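Local coordinates for putative glycosyltransferase (Mannosyltransferase) involved in glycosylating the PBCV-1 major capsid protein (Paramecium bursaria Chlorella virus 1, PDB 2P73) that probably transfers a sugar from a nucleotide donor such as UDP-glucose, with manganese at its active site, in glycosylation of the viral major capsid protein, at residues W78-V83 / F193-G198. Residues are numbered along the deposited sequence; the frame is centred on the assembly and turned at random.
Sequences WLDSDV and FVHMCG. With MN (manganese (II) ion), chain B; UDP (uridine-5'-diphosphate), chain C.
F193 meets L79, the residue just before the DxD motif of this GT-A-type glycosyltransferase domain: methyl CD2 of L79 makes a CH-pi contact with one face of the F193 ring, 4.0 Å from its centroid and offset toward the rim, while V83 CG1 packs on F193 CB. At V194 the backbone does the work, its O taking a CA-H...O contact from V83 CA at 3.2 Å. H195 then pairs with V83 as an antiparallel, non-hydrogen-bonded bridge; it falls on the last residue of the type I turn that starts at D80, and joins strands 193-195 and 83-85. With CG anti to the backbone N (chi1 -166°), the imidazole reaches forward to the manganese, which H195 NE2 binds at 2.1 Å. V83 CG2 makes a CH-pi contact with one face of this ring, offset toward the rim, and C197 CB lies over the centre of the opposite face. ND1 is hydrogen-bonded to N178 OD1; together with the metal at NE2 this should fix the ring's rotation. From the turn, D80 OD2 lies 2.4 Å and D82 OD1 2.3 Å from the manganese, with D82 OD2 farther off at 2.7 Å and in a salt bridge with R204, which also binds UDP. Phosphate oxygens O1A and O1B of UDP complete the link, so the ion ties both segments to the diphosphate and probably offsets its negative charge. D80 OD1 lies close to the indole plane of W78, whose NE1 comes to it on the anti side, tilted out of the carboxylate plane. M196, centre of an inverse gamma turn, sends its N-H to D82 O in a nearly straight bond (174° at the hydrogen), and its side chain, bent at chi3 (-69°), folds CE back over the D82 backbone, against O and CA. Beyond C197, G198 N donates a hydrogen bond to UDP O2B at 3.1 Å.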
loop_
_atom_site.group_PDB
_atom_site.type_symbol
_atom_site.label_atom_id
_atom_site.label_comp_id
_atom_site.label_asym_id
_atom_site.label_seq_id
_atom_site.Cartn_x
_atom_site.Cartn_y
_atom_site.Cartn_z
ATOM N N TRP A 78 -3.269 -2.271 -0.281
ATOM C CA TRP A 78 -2.988 -0.883 -0.022
ATOM C C TRP A 78 -1.829 -0.424 -0.896
ATOM O O TRP A 78 -0.777 -1.067 -0.939
ATOM C CB TRP A 78 -2.634 -0.628 1.447
ATOM C CG TRP A 78 -2.182 0.800 1.633
ATOM C CD1 TRP A 78 -0.877 1.265 1.707
ATOM C CD2 TRP A 78 -3.020 1.953 1.735
ATOM N NE1 TRP A 78 -0.874 2.632 1.861
ATOM C CE2 TRP A 78 -2.171 3.082 1.860
ATOM C CE3 TRP A 78 -4.411 2.148 1.730
ATOM C CZ2 TRP A 78 -2.675 4.391 1.983
ATOM C CZ3 TRP A 78 -4.903 3.447 1.860
ATOM C CH2 TRP A 78 -4.041 4.545 1.998
ATOM N N LEU A 79 -2.061 0.674 -1.609
ATOM C CA LEU A 79 -1.023 1.385 -2.336
ATOM C C LEU A 79 -1.019 2.816 -1.850
ATOM O O LEU A 79 -2.063 3.486 -1.802
ATOM C CB LEU A 79 -1.296 1.385 -3.837
ATOM C CG LEU A 79 -1.458 0.067 -4.575
ATOM C CD1 LEU A 79 -1.796 0.336 -6.014
ATOM C CD2 LEU A 79 -0.214 -0.791 -4.451
ATOM N N ASP A 80 0.157 3.275 -1.450
ATOM C CA ASP A 80 0.337 4.664 -1.090
ATOM C C ASP A 80 -0.038 5.548 -2.275
ATOM O O ASP A 80 0.116 5.153 -3.445
ATOM C CB ASP A 80 1.782 4.918 -0.724
ATOM C CG ASP A 80 2.071 4.738 0.771
ATOM O OD1 ASP A 80 1.178 4.408 1.570
ATOM O OD2 ASP A 80 3.227 4.938 1.169
ATOM N N SER A 81 -0.503 6.751 -1.952
ATOM C CA SER A 81 -0.808 7.794 -2.915
ATOM C C SER A 81 0.350 8.230 -3.815
ATOM O O SER A 81 0.126 8.912 -4.829
ATOM C CB SER A 81 -1.384 9.018 -2.183
ATOM O OG SER A 81 -0.466 9.525 -1.236
ATOM N N ASP A 82 1.582 7.864 -3.463
ATOM C CA ASP A 82 2.735 8.156 -4.338
ATOM C C ASP A 82 3.254 6.897 -5.022
ATOM O O ASP A 82 4.419 6.825 -5.435
ATOM C CB ASP A 82 3.844 8.841 -3.547
ATOM C CG ASP A 82 4.280 8.040 -2.344
ATOM O OD1 ASP A 82 3.498 7.181 -1.890
ATOM O OD2 ASP A 82 5.415 8.239 -1.863
ATOM N N VAL A 83 2.390 5.883 -5.087
ATOM C CA VAL A 83 2.653 4.680 -5.849
ATOM C C VAL A 83 1.751 4.712 -7.087
ATOM O O VAL A 83 0.521 4.906 -6.970
ATOM C CB VAL A 83 2.329 3.379 -5.041
ATOM C CG1 VAL A 83 2.489 2.149 -5.924
ATOM C CG2 VAL A 83 3.233 3.239 -3.804
ATOM N N PHE A 193 4.367 -1.850 -9.735
ATOM C CA PHE A 193 4.090 -0.726 -8.842
ATOM C C PHE A 193 5.367 0.054 -8.516
ATOM O O PHE A 193 6.319 -0.498 -7.966
ATOM C CB PHE A 193 3.403 -1.211 -7.560
ATOM C CG PHE A 193 2.051 -1.851 -7.792
ATOM C CD1 PHE A 193 1.122 -1.271 -8.662
ATOM C CD2 PHE A 193 1.700 -3.014 -7.129
ATOM C CE1 PHE A 193 -0.104 -1.861 -8.884
ATOM C CE2 PHE A 193 0.473 -3.605 -7.346
ATOM C CZ PHE A 193 -0.433 -3.024 -8.224
ATOM N N VAL A 194 5.388 1.331 -8.869
ATOM C CA VAL A 194 6.564 2.173 -8.658
ATOM C C VAL A 194 6.275 3.192 -7.541
ATOM O O VAL A 194 5.248 3.864 -7.597
ATOM C CB VAL A 194 6.970 2.873 -9.969
ATOM C CG1 VAL A 194 8.140 3.844 -9.741
ATOM C CG2 VAL A 194 7.332 1.816 -11.054
ATOM N N HIS A 195 7.158 3.267 -6.534
ATOM C CA HIS A 195 6.930 4.059 -5.308
ATOM C C HIS A 195 7.864 5.261 -5.292
ATOM O O HIS A 195 9.086 5.102 -5.272
ATOM C CB HIS A 195 7.219 3.219 -4.057
ATOM C CG HIS A 195 6.716 3.804 -2.765
ATOM N ND1 HIS A 195 6.712 3.082 -1.594
ATOM C CD2 HIS A 195 6.165 5.008 -2.459
ATOM C CE1 HIS A 195 6.199 3.815 -0.622
ATOM N NE2 HIS A 195 5.853 4.989 -1.117
ATOM N N MET A 196 7.287 6.460 -5.289
ATOM C CA MET A 196 8.069 7.690 -5.203
ATOM C C MET A 196 8.328 8.044 -3.755
ATOM O O MET A 196 8.125 9.174 -3.341
ATOM C CB MET A 196 7.342 8.839 -5.871
ATOM C CG MET A 196 7.042 8.645 -7.341
ATOM S SD MET A 196 6.099 10.033 -7.954
ATOM C CE MET A 196 4.516 9.821 -7.142
ATOM N N CYS A 197 8.778 7.057 -2.996
ATOM C CA CYS A 197 8.944 7.137 -1.538
ATOM C C CYS A 197 10.000 8.156 -1.062
ATOM O O CYS A 197 11.110 8.232 -1.628
ATOM C CB CYS A 197 9.308 5.753 -1.028
ATOM S SG CYS A 197 9.723 5.707 0.706
ATOM N N GLY A 198 9.657 8.909 -0.012
ATOM C CA GLY A 198 10.608 9.820 0.644
ATOM C C GLY A 198 11.057 11.025 -0.182
ATOM O O GLY A 198 12.222 11.444 -0.101
HETATM MN MN MN B . 4.684 6.390 -0.060
HETATM N N1 UDP C . -0.527 10.764 3.714
HETATM C C2 UDP C . -1.474 11.756 3.477
HETATM N N3 UDP C . -1.100 13.067 3.415
HETATM C C4 UDP C . 0.221 13.416 3.560
HETATM C C5 UDP C . 1.179 12.415 3.791
HETATM C C6 UDP C . 0.728 11.136 4.135
HETATM O O2 UDP C . -2.662 11.516 3.353
HETATM O O4 UDP C . 0.510 14.612 3.485
HETATM C "C1'" UDP C . -0.971 9.358 3.776
HETATM C "C2'" UDP C . -1.271 8.930 2.351
HETATM O "O2'" UDP C . -2.467 8.183 2.360
HETATM C "C3'" UDP C . -0.063 8.105 1.947
HETATM C "C4'" UDP C . 0.518 7.615 3.275
HETATM O "O4'" UDP C . 0.025 8.483 4.285
HETATM O "O3'" UDP C . -0.454 7.059 1.087
HETATM C "C5'" UDP C . 2.035 7.618 3.334
HETATM O "O5'" UDP C . 2.507 8.897 2.978
HETATM P PA UDP C . 3.850 9.040 2.124
HETATM O O1A UDP C . 3.770 8.211 0.895
HETATM O O2A UDP C . 4.202 10.428 1.809
HETATM O O3A UDP C . 4.988 8.344 3.049
HETATM P PB UDP C . 6.426 7.871 2.501
HETATM O O1B UDP C . 6.362 6.715 1.561
HETATM O O2B UDP C . 7.062 8.974 1.742
HETATM O O3B UDP C . 7.267 7.442 3.663
#